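Local coordinates for homocitrate synthase (Sulfolobus acidocaldarius, PDB 6KTQ), which catalyses the aldol-type condensation of acetyl-CoA with 2-oxoglutarate to homocitrate, the first step of lysine biosynthesis through the alpha-aminoadipate pathway, at residues E181-V186 / V194-T199; Y128-T133 / Q177-V182; E152-A157 / V164-E169. All coordinates share one frame; numbering follows the deposited sequence.

Interaction 1 of 3, residues E181-V186 / V194-T199; sequences EVIKTV and VSIADT. With AKG (2-oxoglutaric acid), chain D.
The second half of a beta-alpha-beta unit is what meets here: Ile183 and Val186 of helix 176-189 pack on Val194 and Ile196 of strand 193-198, the strand into which that helix leads. The segment axes run nearly antiparallel, at 156°, and come within 10.6 Å of each other. Val186 and Val194 make the tightest touch, CG2 on CG2 at 3.8 Å, their side chains crossing at about a right angle. One turn earlier, Ile183 lays its CG1 branch beside CG1 of Val194 and reaches with CD1 to CD1 of Ile196, 4.5 Å away. All four side chains are buried, and Leu211, Phe212 and Leu215 of helix 205-218 also pack against Ile196. This is the helix-on-strand layer of the TIM barrel that the HMGL-like family uses, with alternate strand residues turned either to the helices or to the inside.

Ser195 and Ala197 belong to the inner set, and with Thr199, just past the strand's end, they line the 2-oxoglutarate pocket. Ser195 holds OG anti to its own backbone N (chi1 172°), and from there OG donates to O3 of the ligand at 2.7 Å. At the other end of the substrate, Thr199 OG1 donates to O2 over 3.0 Å, while CB of Ala197 stands 3.7 Å from that same oxygen. Thr199 OG1 is also hydrogen-bonded to Asp170 N, a second tie that should fix its rotation. With a valine in place of Thr199, the O2 carboxylate oxygen would probably lose a donor and the amide of Asp170 its side-chain mate. Asp198, next before Thr199, centres an inverse gamma turn and spends its carboxylate on Thr172, Val202 and Leu203.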
loop_
_atom_site.group_PDB
_atom_site.type_symbol
_atom_site.label_atom_id
_atom_site.label_comp_id
_atom_site.label_asym_id
_atom_site.label_seq_id
_atom_site.Cartn_x
_atom_site.Cartn_y
_atom_site.Cartn_z
ATOM N N GLU A 181 8.919 -16.827 14.026
ATOM C CA GLU A 181 8.907 -17.459 15.359
ATOM C C GLU A 181 9.689 -16.571 16.362
ATOM O O GLU A 181 9.239 -16.312 17.491
ATOM C CB GLU A 181 9.535 -18.884 15.340
ATOM C CG GLU A 181 8.945 -19.939 14.378
ATOM C CD GLU A 181 9.785 -21.231 14.257
ATOM O OE1 GLU A 181 10.010 -21.738 13.115
ATOM O OE2 GLU A 181 10.216 -21.759 15.317
ATOM N N VAL A 182 10.851 -16.079 15.924
ATOM C CA VAL A 182 11.636 -15.156 16.749
ATOM C C VAL A 182 10.808 -13.957 17.144
ATOM O O VAL A 182 10.783 -13.572 18.319
ATOM C CB VAL A 182 12.929 -14.690 16.024
ATOM C CG1 VAL A 182 13.576 -13.537 16.779
ATOM C CG2 VAL A 182 13.889 -15.850 15.867
ATOM N N ILE A 183 10.110 -13.360 16.180
ATOM C CA ILE A 183 9.335 -12.158 16.458
ATOM C C ILE A 183 8.166 -12.398 17.435
ATOM O O ILE A 183 7.887 -11.555 18.300
ATOM C CB ILE A 183 8.812 -11.537 15.143
ATOM C CG1 ILE A 183 9.993 -10.975 14.337
ATOM C CG2 ILE A 183 7.832 -10.412 15.417
ATOM C CD1 ILE A 183 9.696 -10.772 12.870
ATOM N N LYS A 184 7.481 -13.522 17.274
ATOM C CA LYS A 184 6.399 -13.917 18.194
ATOM C C LYS A 184 6.952 -14.084 19.586
ATOM O O LYS A 184 6.383 -13.596 20.558
ATOM C CB LYS A 184 5.778 -15.252 17.771
ATOM C CG LYS A 184 4.951 -15.159 16.517
ATOM C CD LYS A 184 4.511 -16.537 16.044
ATOM C CE LYS A 184 3.877 -16.471 14.662
ATOM N NZ LYS A 184 3.798 -17.829 14.062
ATOM N N THR A 185 8.069 -14.792 19.667
ATOM C CA THR A 185 8.753 -15.006 20.947
ATOM C C THR A 185 9.038 -13.690 21.656
ATOM O O THR A 185 8.617 -13.489 22.800
ATOM C CB THR A 185 10.043 -15.820 20.753
ATOM O OG1 THR A 185 9.733 -17.063 20.122
ATOM C CG2 THR A 185 10.734 -16.078 22.059
ATOM N N VAL A 186 9.706 -12.750 20.977
ATOM C CA VAL A 186 10.090 -11.500 21.651
ATOM C C VAL A 186 8.912 -10.590 21.937
ATOM O O VAL A 186 8.881 -9.893 22.969
ATOM C CB VAL A 186 11.197 -10.720 20.897
ATOM C CG1 VAL A 186 12.430 -11.581 20.774
ATOM C CG2 VAL A 186 10.703 -10.238 19.529
ATOM N N VAL A 194 11.008 -4.269 16.992
ATOM C CA VAL A 194 11.968 -5.223 16.471
ATOM C C VAL A 194 12.738 -4.538 15.345
ATOM O O VAL A 194 12.128 -3.973 14.437
ATOM C CB VAL A 194 11.323 -6.493 15.937
ATOM C CG1 VAL A 194 12.335 -7.347 15.201
ATOM C CG2 VAL A 194 10.707 -7.308 17.076
ATOM N N SER A 195 14.069 -4.612 15.400
ATOM C CA SER A 195 14.901 -4.168 14.280
ATOM C C SER A 195 15.268 -5.341 13.418
ATOM O O SER A 195 15.813 -6.380 13.896
ATOM C CB SER A 195 16.191 -3.461 14.744
ATOM O OG SER A 195 17.056 -3.213 13.616
ATOM N N ILE A 196 14.980 -5.175 12.134
ATOM C CA ILE A 196 15.337 -6.153 11.112
ATOM C C ILE A 196 16.686 -5.656 10.560
ATOM O O ILE A 196 16.765 -4.563 9.975
ATOM C CB ILE A 196 14.246 -6.221 10.014
ATOM C CG1 ILE A 196 12.871 -6.603 10.608
ATOM C CG2 ILE A 196 14.638 -7.148 8.869
ATOM C CD1 ILE A 196 12.804 -7.966 11.269
ATOM N N ALA A 197 17.745 -6.440 10.770
ATOM C CA ALA A 197 19.102 -6.018 10.420
ATOM C C ALA A 197 19.584 -6.688 9.175
ATOM O O ALA A 197 19.690 -7.919 9.094
ATOM C CB ALA A 197 20.076 -6.279 11.570
ATOM N N ASP A 198 19.854 -5.867 8.172
ATOM C CA ASP A 198 20.510 -6.332 6.990
ATOM C C ASP A 198 21.995 -6.146 7.278
ATOM O O ASP A 198 22.664 -5.221 6.781
ATOM C CB ASP A 198 20.068 -5.530 5.796
ATOM C CG ASP A 198 20.579 -6.088 4.508
ATOM O OD1 ASP A 198 21.006 -7.276 4.455
ATOM O OD2 ASP A 198 20.563 -5.308 3.533
ATOM N N THR A 199 22.477 -7.054 8.111
ATOM C CA THR A 199 23.833 -7.050 8.648
ATOM C C THR A 199 24.925 -6.989 7.587
ATOM O O THR A 199 25.930 -6.291 7.788
ATOM C CB THR A 199 23.996 -8.305 9.526
ATOM O OG1 THR A 199 22.988 -8.264 10.527
ATOM C CG2 THR A 199 25.385 -8.373 10.179
HETATM C C1 AKG D . 23.800 -5.454 12.806
HETATM O O1 AKG D . 24.087 -5.100 11.648
HETATM O O2 AKG D . 23.468 -6.640 13.034
HETATM C C2 AKG D . 23.869 -4.456 13.894
HETATM O O5 AKG D . 24.802 -3.641 13.938
HETATM C C3 AKG D . 22.755 -4.405 14.935
HETATM C C4 AKG D . 21.684 -3.461 14.379
HETATM C C5 AKG D . 20.537 -3.093 15.311
HETATM O O3 AKG D . 19.429 -2.831 14.755
HETATM O O4 AKG D . 20.713 -3.079 16.570
#

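Interaction 2 of 3, residues Y128-T133 / Q177-V182; sequences YGISDT and QYLLEV. With COA (coenzyme A), chain E.
Ile130, just past the end of strand 123-129, faces the flank of helix 176-189, its CA lying nearest that of Leu179 at 7.2 Å. Its side chain points toward the helix and fans out over three residues. CB itself lies 3.8 Å from CE2 of Tyr178, and the CG2 methyl is 4.0 Å from CG2 of Val182. CG1, set between the backbone N and the carbonyl carbon (chi1 50°), carries CD1 to CD1 of Leu179, 4.2 Å away. Tyr178 thus takes part with the CD2-CE2 edge of its ring, and the carbonyl O of Ile130 sits at that edge near the ring plane, 3.3 Å from CD2. Val182 CG2 lies over one face of the same ring, 3.6 Å above its plane and offset toward the rim, so the ring is hemmed from within its own helix. At its far end, Tyr178 OH is hydrogen-bonded to the carbonyl O of Arg143, which pins the ring's outer end to helix 143-159.

On the strand side, Tyr128 places CD1 3.7 Å from N1A of the coenzyme A adenine, and its ring stacks with that of His139. Ser131 caps the start of helix 132-138, its OG bonded to His134 N and to Asp170 OD2.

Between strand end and helix the contact is carried by aliphatic carbons and a ring edge, so shape rather than polar pairing sets the fit; the aromatic hydrogens turned toward the Ile130 carbonyl should add a mild electrostatic attraction, and the Tyr178 hydroxyl is satisfied from outside it.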
loop_
_atom_site.group_PDB
_atom_site.type_symbol
_atom_site.label_atom_id
_atom_site.label_comp_id
_atom_site.label_asym_id
_atom_site.label_seq_id
_atom_site.Cartn_x
_atom_site.Cartn_y
_atom_site.Cartn_z
ATOM N N TYR A 128 20.574 -10.369 18.864
ATOM C CA TYR A 128 21.006 -11.754 18.751
ATOM C C TYR A 128 20.955 -12.144 17.296
ATOM O O TYR A 128 20.079 -11.700 16.553
ATOM C CB TYR A 128 20.096 -12.685 19.581
ATOM C CG TYR A 128 20.746 -13.950 20.107
ATOM C CD1 TYR A 128 21.398 -13.965 21.345
ATOM C CD2 TYR A 128 20.672 -15.145 19.396
ATOM C CE1 TYR A 128 21.988 -15.143 21.834
ATOM C CE2 TYR A 128 21.258 -16.318 19.871
ATOM C CZ TYR A 128 21.906 -16.313 21.083
ATOM O OH TYR A 128 22.488 -17.473 21.527
ATOM N N GLY A 129 21.869 -13.022 16.913
ATOM C CA GLY A 129 22.027 -13.439 15.538
ATOM C C GLY A 129 21.112 -14.613 15.300
ATOM O O GLY A 129 21.258 -15.629 15.951
ATOM N N ILE A 130 20.181 -14.487 14.355
ATOM C CA ILE A 130 19.177 -15.530 14.172
ATOM C C ILE A 130 19.203 -16.251 12.826
ATOM O O ILE A 130 18.317 -17.079 12.534
ATOM C CB ILE A 130 17.782 -15.030 14.570
ATOM C CG1 ILE A 130 17.410 -13.702 13.929
ATOM C CG2 ILE A 130 17.717 -14.839 16.066
ATOM C CD1 ILE A 130 17.302 -13.776 12.433
ATOM N N SER A 131 20.252 -16.009 12.036
ATOM C CA SER A 131 20.496 -16.811 10.864
ATOM C C SER A 131 21.183 -18.067 11.295
ATOM O O SER A 131 21.767 -18.114 12.380
ATOM C CB SER A 131 21.442 -16.080 9.896
ATOM O OG SER A 131 22.695 -15.852 10.518
ATOM N N ASP A 132 21.175 -19.063 10.422
ATOM C CA ASP A 132 21.826 -20.323 10.716
ATOM C C ASP A 132 23.346 -20.205 10.877
ATOM O O ASP A 132 23.898 -20.868 11.768
ATOM C CB ASP A 132 21.510 -21.381 9.655
ATOM C CG ASP A 132 20.018 -21.778 9.616
ATOM O OD1 ASP A 132 19.199 -21.396 10.482
ATOM O OD2 ASP A 132 19.663 -22.486 8.667
ATOM N N THR A 133 24.041 -19.402 10.052
ATOM C CA THR A 133 25.470 -19.211 10.274
ATOM C C THR A 133 25.702 -18.552 11.636
ATOM O O THR A 133 26.606 -18.941 12.350
ATOM C CB THR A 133 26.230 -18.397 9.170
ATOM O OG1 THR A 133 25.809 -17.019 9.180
ATOM C CG2 THR A 133 26.019 -19.005 7.798
ATOM N N GLN A 177 10.644 -18.449 8.195
ATOM C CA GLN A 177 9.782 -19.084 9.179
ATOM C C GLN A 177 10.334 -18.912 10.582
ATOM O O GLN A 177 9.592 -18.635 11.524
ATOM C CB GLN A 177 9.640 -20.575 8.890
ATOM C CG GLN A 177 8.251 -21.075 9.196
ATOM C CD GLN A 177 7.226 -20.375 8.332
ATOM O OE1 GLN A 177 6.148 -19.986 8.801
ATOM N NE2 GLN A 177 7.575 -20.175 7.063
ATOM N N TYR A 178 11.643 -19.087 10.723
ATOM C CA TYR A 178 12.274 -18.910 12.030
ATOM C C TYR A 178 12.196 -17.468 12.476
ATOM O O TYR A 178 11.828 -17.182 13.611
ATOM C CB TYR A 178 13.719 -19.398 12.015
ATOM C CG TYR A 178 14.369 -19.320 13.380
ATOM C CD1 TYR A 178 13.856 -20.050 14.482
ATOM C CD2 TYR A 178 15.505 -18.549 13.581
ATOM C CE1 TYR A 178 14.456 -19.976 15.723
ATOM C CE2 TYR A 178 16.113 -18.487 14.811
ATOM C CZ TYR A 178 15.601 -19.195 15.883
ATOM O OH TYR A 178 16.242 -19.105 17.103
ATOM N N LEU A 179 12.508 -16.541 11.570
ATOM C CA LEU A 179 12.347 -15.121 11.884
ATOM C C LEU A 179 10.960 -14.808 12.453
ATOM O O LEU A 179 10.831 -14.059 13.417
ATOM C CB LEU A 179 12.638 -14.253 10.648
ATOM C CG LEU A 179 12.473 -12.750 10.849
ATOM C CD1 LEU A 179 13.368 -12.249 11.963
ATOM C CD2 LEU A 179 12.771 -12.026 9.543
ATOM N N LEU A 180 9.916 -15.368 11.858
ATOM C CA LEU A 180 8.559 -15.103 12.341
ATOM C C LEU A 180 8.390 -15.634 13.776
ATOM O O LEU A 180 7.778 -14.978 14.617
ATOM C CB LEU A 180 7.527 -15.771 11.405
ATOM C CG LEU A 180 7.405 -15.214 9.966
ATOM C CD1 LEU A 180 6.331 -15.953 9.162
ATOM C CD2 LEU A 180 7.104 -13.723 10.003
ATOM N N GLU A 181 8.919 -16.827 14.026
ATOM C CA GLU A 181 8.907 -17.459 15.359
ATOM C C GLU A 181 9.689 -16.571 16.362
ATOM O O GLU A 181 9.239 -16.312 17.491
ATOM C CB GLU A 181 9.535 -18.884 15.340
ATOM C CG GLU A 181 8.945 -19.939 14.378
ATOM C CD GLU A 181 9.785 -21.231 14.257
ATOM O OE1 GLU A 181 10.010 -21.738 13.115
ATOM O OE2 GLU A 181 10.216 -21.759 15.317
ATOM N N VAL A 182 10.851 -16.079 15.924
ATOM C CA VAL A 182 11.636 -15.156 16.749
ATOM C C VAL A 182 10.808 -13.957 17.144
ATOM O O VAL A 182 10.783 -13.572 18.319
ATOM C CB VAL A 182 12.929 -14.690 16.024
ATOM C CG1 VAL A 182 13.576 -13.537 16.779
ATOM C CG2 VAL A 182 13.889 -15.850 15.867
HETATM N N1A COA E . 24.217 -12.380 23.134
HETATM C C2A COA E . 24.981 -13.126 23.979
HETATM N N3A COA E . 26.286 -13.445 23.729
HETATM C C4A COA E . 26.891 -13.051 22.592
HETATM C C5A COA E . 26.134 -12.239 21.636
HETATM C C6A COA E . 24.729 -11.927 21.968
HETATM N N6A COA E . 24.001 -11.190 21.108
HETATM N N7A COA E . 26.970 -11.970 20.615
HETATM C C8A COA E . 28.166 -12.570 20.886
HETATM N N9A COA E . 28.100 -13.215 22.056
HETATM C C1B COA E . 29.199 -13.893 22.758
HETATM C C2B COA E . 29.930 -14.952 21.978
HETATM O O2B COA E . 29.258 -16.198 21.957
HETATM C C3B COA E . 31.209 -14.995 22.782
HETATM O O3B COA E . 31.065 -15.587 24.054
HETATM P P3B COA E . 32.252 -16.494 24.634
HETATM O O7A COA E . 31.487 -17.354 25.572
HETATM O O8A COA E . 33.175 -15.470 25.262
HETATM O O9A COA E . 32.848 -17.206 23.466
HETATM C C4B COA E . 31.516 -13.539 23.012
HETATM O O4B COA E . 30.213 -12.908 23.055
HETATM C C5B COA E . 32.467 -13.303 21.846
HETATM O O5B COA E . 33.139 -12.115 21.856
HETATM P P1A COA E . 34.504 -11.649 22.564
HETATM O O1A COA E . 34.422 -10.330 21.890
HETATM O O2A COA E . 35.704 -12.536 22.364
HETATM O O3A COA E . 34.024 -11.638 24.102
HETATM P P2A COA E . 34.546 -10.718 25.278
HETATM O O4A COA E . 36.052 -10.744 25.303
HETATM O O5A COA E . 33.730 -11.066 26.492
HETATM O O6A COA E . 34.062 -9.245 24.899
HETATM C CBP COA E . 32.496 -7.480 24.384
HETATM C CCP COA E . 32.664 -8.962 24.734
HETATM C CDP COA E . 31.016 -7.133 24.162
HETATM C CEP COA E . 33.027 -6.637 25.551
HETATM C CAP COA E . 33.353 -7.215 23.142
HETATM O OAP COA E . 33.101 -8.145 22.080
HETATM C C9P COA E . 33.124 -5.834 22.622
HETATM O O9P COA E . 33.524 -4.893 23.268
HETATM N N8P COA E . 32.464 -5.752 21.463
HETATM C C7P COA E . 32.147 -4.506 20.791
HETATM C C6P COA E . 30.626 -4.342 20.657
HETATM C C5P COA E . 30.083 -5.389 19.705
HETATM O O5P COA E . 30.753 -6.400 19.450
HETATM N N4P COA E . 28.864 -5.162 19.194
HETATM C C3P COA E . 28.229 -6.165 18.340
HETATM C C2P COA E . 27.002 -5.677 17.590
HETATM S S1P COA E . 26.289 -7.161 16.816
#

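Interaction 3 of 3, residues E152-A157 / V164-E169; sequences ETVSYA and VRFTAE. With AKG (2-oxoglutaric acid), chain D; COA (coenzyme A), chain E.
Val164 is gripped by two residues one turn apart on helix 143-159, Val154 and Ala157, and these apolar touches make up the helix-to-strand contact. Ala157 brings its CB to CG2 of Val164 at 3.7 Å, where the two CA atoms are also closest; the small side chain is consistent with the close approach of the segment axes, 9.1 Å. Val154 meets CG1 of Val164 with its own CG1, and its other methyl, CG2, reaches CD1 of Phe166 at 4.4 Å. The ring of Phe166 in turn packs on Val182 and Val186 of helix 176-189 and on Tyr128 of strand 123-129, so it lies between two helices and the sheet, in touch with both helices.

Polar interactions occupy the opposite side of the strand. Arg165 starts out extended and then bends at chi3 (97°), which swings its guanidinium forward along the strand, toward Thr167. NE donates to Thr167 OG1 over 3.2 Å at 154°, with that oxygen lying in the guanidinium plane, and NH2 makes a weak bond of 2.9 Å to O4 of 2-oxoglutarate. Thr167 OG1 donates its own hydrogen to O4 at 2.8 Å, so the arginine, itself only weakly bonded to the substrate, probably orients the hydroxyl that holds it. Glu72 forms a salt bridge with Arg165 NH2, which should steady the group further.

Glu169 lies with CG 3.1 Å from O2 at the other end of the substrate, and its OE2 is paired with Lys138.

Hydrophobic residues turned to the helices and substrate-binding residues turned inward, alternating along one strand, fit a strand of the TIM barrel, with one face to the helix layer and the other to the interior, whose C-terminal end here helps form the active site shared by 2-oxoglutarate and coenzyme A.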
loop_
_atom_site.group_PDB
_atom_site.type_symbol
_atom_site.label_atom_id
_atom_site.label_comp_id
_atom_site.label_asym_id
_atom_site.label_seq_id
_atom_site.Cartn_x
_atom_site.Cartn_y
_atom_site.Cartn_z
ATOM N N GLU A 152 14.057 -15.185 27.567
ATOM C CA GLU A 152 14.452 -14.910 28.960
ATOM C C GLU A 152 15.054 -13.524 29.106
ATOM O O GLU A 152 14.703 -12.758 30.015
ATOM C CB GLU A 152 15.434 -15.969 29.456
ATOM C CG GLU A 152 14.753 -17.312 29.650
ATOM C CD GLU A 152 15.698 -18.436 30.043
ATOM O OE1 GLU A 152 15.195 -19.576 30.181
ATOM O OE2 GLU A 152 16.921 -18.183 30.213
ATOM N N THR A 153 15.956 -13.181 28.192
ATOM C CA THR A 153 16.658 -11.917 28.302
ATOM C C THR A 153 15.744 -10.770 28.010
ATOM O O THR A 153 15.804 -9.765 28.699
ATOM C CB THR A 153 17.916 -11.867 27.418
ATOM O OG1 THR A 153 17.600 -12.299 26.096
ATOM C CG2 THR A 153 18.969 -12.783 27.981
ATOM N N VAL A 154 14.871 -10.902 27.015
ATOM C CA VAL A 154 13.902 -9.826 26.761
ATOM C C VAL A 154 12.945 -9.632 27.939
ATOM O O VAL A 154 12.630 -8.496 28.313
ATOM C CB VAL A 154 13.093 -10.053 25.465
ATOM C CG1 VAL A 154 11.879 -9.140 25.423
ATOM C CG2 VAL A 154 13.991 -9.838 24.241
ATOM N N SER A 155 12.470 -10.728 28.517
ATOM C CA SER A 155 11.624 -10.635 29.734
ATOM C C SER A 155 12.345 -9.999 30.909
ATOM O O SER A 155 11.802 -9.099 31.577
ATOM C CB SER A 155 11.133 -12.016 30.157
ATOM O OG SER A 155 10.152 -12.470 29.253
ATOM N N TYR A 156 13.563 -10.472 31.163
ATOM C CA TYR A 156 14.392 -9.901 32.217
ATOM C C TYR A 156 14.517 -8.389 32.049
ATOM O O TYR A 156 14.304 -7.636 33.013
ATOM C CB TYR A 156 15.772 -10.567 32.233
ATOM C CG TYR A 156 16.657 -10.165 33.400
ATOM C CD1 TYR A 156 16.279 -10.423 34.717
ATOM C CD2 TYR A 156 17.889 -9.548 33.184
ATOM C CE1 TYR A 156 17.093 -10.058 35.781
ATOM C CE2 TYR A 156 18.704 -9.181 34.237
ATOM C CZ TYR A 156 18.305 -9.441 35.532
ATOM O OH TYR A 156 19.127 -9.073 36.571
ATOM N N ALA A 157 14.832 -7.930 30.830
ATOM C CA ALA A 157 15.025 -6.493 30.600
ATOM C C ALA A 157 13.731 -5.743 30.854
ATOM O O ALA A 157 13.720 -4.686 31.502
ATOM C CB ALA A 157 15.508 -6.232 29.166
ATOM N N VAL A 164 11.808 -2.317 25.544
ATOM C CA VAL A 164 12.764 -3.218 24.945
ATOM C C VAL A 164 12.593 -3.383 23.436
ATOM O O VAL A 164 11.522 -3.739 22.927
ATOM C CB VAL A 164 12.715 -4.589 25.615
ATOM C CG1 VAL A 164 13.762 -5.522 25.013
ATOM C CG2 VAL A 164 12.945 -4.433 27.106
ATOM N N ARG A 165 13.673 -3.112 22.710
ATOM C CA ARG A 165 13.758 -3.526 21.320
ATOM C C ARG A 165 14.558 -4.813 21.222
ATOM O O ARG A 165 15.510 -5.007 21.962
ATOM C CB ARG A 165 14.391 -2.419 20.469
ATOM C CG ARG A 165 14.574 -2.838 19.027
ATOM C CD ARG A 165 15.291 -1.742 18.260
ATOM N NE ARG A 165 16.722 -1.975 18.138
ATOM C CZ ARG A 165 17.655 -1.023 18.130
ATOM N NH1 ARG A 165 17.337 0.250 18.300
ATOM N NH2 ARG A 165 18.928 -1.364 17.984
ATOM N N PHE A 166 14.182 -5.692 20.307
ATOM C CA PHE A 166 14.991 -6.827 19.974
ATOM C C PHE A 166 15.521 -6.607 18.578
ATOM O O PHE A 166 14.759 -6.289 17.688
ATOM C CB PHE A 166 14.204 -8.141 20.006
ATOM C CG PHE A 166 15.002 -9.297 19.512
ATOM C CD1 PHE A 166 16.022 -9.814 20.295
ATOM C CD2 PHE A 166 14.802 -9.812 18.227
ATOM C CE1 PHE A 166 16.808 -10.838 19.834
ATOM C CE2 PHE A 166 15.580 -10.849 17.764
ATOM C CZ PHE A 166 16.585 -11.365 18.564
ATOM N N THR A 167 16.825 -6.795 18.390
ATOM C CA THR A 167 17.420 -6.730 17.067
ATOM C C THR A 167 17.679 -8.121 16.560
ATOM O O THR A 167 18.400 -8.892 17.196
ATOM C CB THR A 167 18.736 -5.938 17.083
ATOM O OG1 THR A 167 18.446 -4.575 17.343
ATOM C CG2 THR A 167 19.436 -6.035 15.748
ATOM N N ALA A 168 17.076 -8.445 15.425
ATOM C CA ALA A 168 17.293 -9.690 14.772
ATOM C C ALA A 168 18.463 -9.516 13.816
ATOM O O ALA A 168 18.314 -9.021 12.697
ATOM C CB ALA A 168 16.047 -10.140 14.026
ATOM N N GLU A 169 19.641 -9.915 14.287
ATOM C CA GLU A 169 20.861 -9.746 13.535
ATOM C C GLU A 169 20.932 -10.805 12.451
ATOM O O GLU A 169 20.562 -11.978 12.674
ATOM C CB GLU A 169 22.055 -9.797 14.504
ATOM C CG GLU A 169 23.406 -9.648 13.873
ATOM C CD GLU A 169 24.532 -9.545 14.899
ATOM O OE1 GLU A 169 25.555 -8.897 14.577
ATOM O OE2 GLU A 169 24.413 -10.133 16.008
HETATM C C1 AKG D . 23.800 -5.454 12.806
HETATM O O1 AKG D . 24.087 -5.100 11.648
HETATM O O2 AKG D . 23.468 -6.640 13.034
HETATM C C2 AKG D . 23.869 -4.456 13.894
HETATM O O5 AKG D . 24.802 -3.641 13.938
HETATM C C3 AKG D . 22.755 -4.405 14.935
HETATM C C4 AKG D . 21.684 -3.461 14.379
HETATM C C5 AKG D . 20.537 -3.093 15.311
HETATM O O3 AKG D . 19.429 -2.831 14.755
HETATM O O4 AKG D . 20.713 -3.079 16.570
HETATM N N1A COA E . 24.217 -12.380 23.134
HETATM C C2A COA E . 24.981 -13.126 23.979
HETATM N N3A COA E . 26.286 -13.445 23.729
HETATM C C4A COA E . 26.891 -13.051 22.592
HETATM C C5A COA E . 26.134 -12.239 21.636
HETATM C C6A COA E . 24.729 -11.927 21.968
HETATM N N6A COA E . 24.001 -11.190 21.108
HETATM N N7A COA E . 26.970 -11.970 20.615
HETATM C C8A COA E . 28.166 -12.570 20.886
HETATM N N9A COA E . 28.100 -13.215 22.056
HETATM C C1B COA E . 29.199 -13.893 22.758
HETATM C C2B COA E . 29.930 -14.952 21.978
HETATM O O2B COA E . 29.258 -16.198 21.957
HETATM C C3B COA E . 31.209 -14.995 22.782
HETATM O O3B COA E . 31.065 -15.587 24.054
HETATM P P3B COA E . 32.252 -16.494 24.634
HETATM O O7A COA E . 31.487 -17.354 25.572
HETATM O O8A COA E . 33.175 -15.470 25.262
HETATM O O9A COA E . 32.848 -17.206 23.466
HETATM C C4B COA E . 31.516 -13.539 23.012
HETATM O O4B COA E . 30.213 -12.908 23.055
HETATM C C5B COA E . 32.467 -13.303 21.846
HETATM O O5B COA E . 33.139 -12.115 21.856
HETATM P P1A COA E . 34.504 -11.649 22.564
HETATM O O1A COA E . 34.422 -10.330 21.890
HETATM O O2A COA E . 35.704 -12.536 22.364
HETATM O O3A COA E . 34.024 -11.638 24.102
HETATM P P2A COA E . 34.546 -10.718 25.278
HETATM O O4A COA E . 36.052 -10.744 25.303
HETATM O O5A COA E . 33.730 -11.066 26.492
HETATM O O6A COA E . 34.062 -9.245 24.899
HETATM C CBP COA E . 32.496 -7.480 24.384
HETATM C CCP COA E . 32.664 -8.962 24.734
HETATM C CDP COA E . 31.016 -7.133 24.162
HETATM C CEP COA E . 33.027 -6.637 25.551
HETATM C CAP COA E . 33.353 -7.215 23.142
HETATM O OAP COA E . 33.101 -8.145 22.080
HETATM C C9P COA E . 33.124 -5.834 22.622
HETATM O O9P COA E . 33.524 -4.893 23.268
HETATM N N8P COA E . 32.464 -5.752 21.463
HETATM C C7P COA E . 32.147 -4.506 20.791
HETATM C C6P COA E . 30.626 -4.342 20.657
HETATM C C5P COA E . 30.083 -5.389 19.705
HETATM O O5P COA E . 30.753 -6.400 19.450
HETATM N N4P COA E . 28.864 -5.162 19.194
HETATM C C3P COA E . 28.229 -6.165 18.340
HETATM C C2P COA E . 27.002 -5.677 17.590
HETATM S S1P COA E . 26.289 -7.161 16.816
#

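All three contacts are buried and belong to one side of the same barrel. Interactions 1 and 3 are alike: each sets a helix against the strand that follows it, and both strands, neighbours in the sheet and tied by Ser195-Phe166 and Ser195-Ala168 backbone bonds, turn polar residues to 2-oxoglutarate. Interaction 2 differs, joining a strand end and its loop to the helix that interaction 1 also uses; of the two ligands it touches only coenzyme A, whereas interaction 3 lies beside both. Phe166 of interaction 3 packs on both Val182 and Tyr128, so it lies against residues of the other two contacts' segments. Polar grip thus sits inside the barrel, hydrocarbon between sheet and helices.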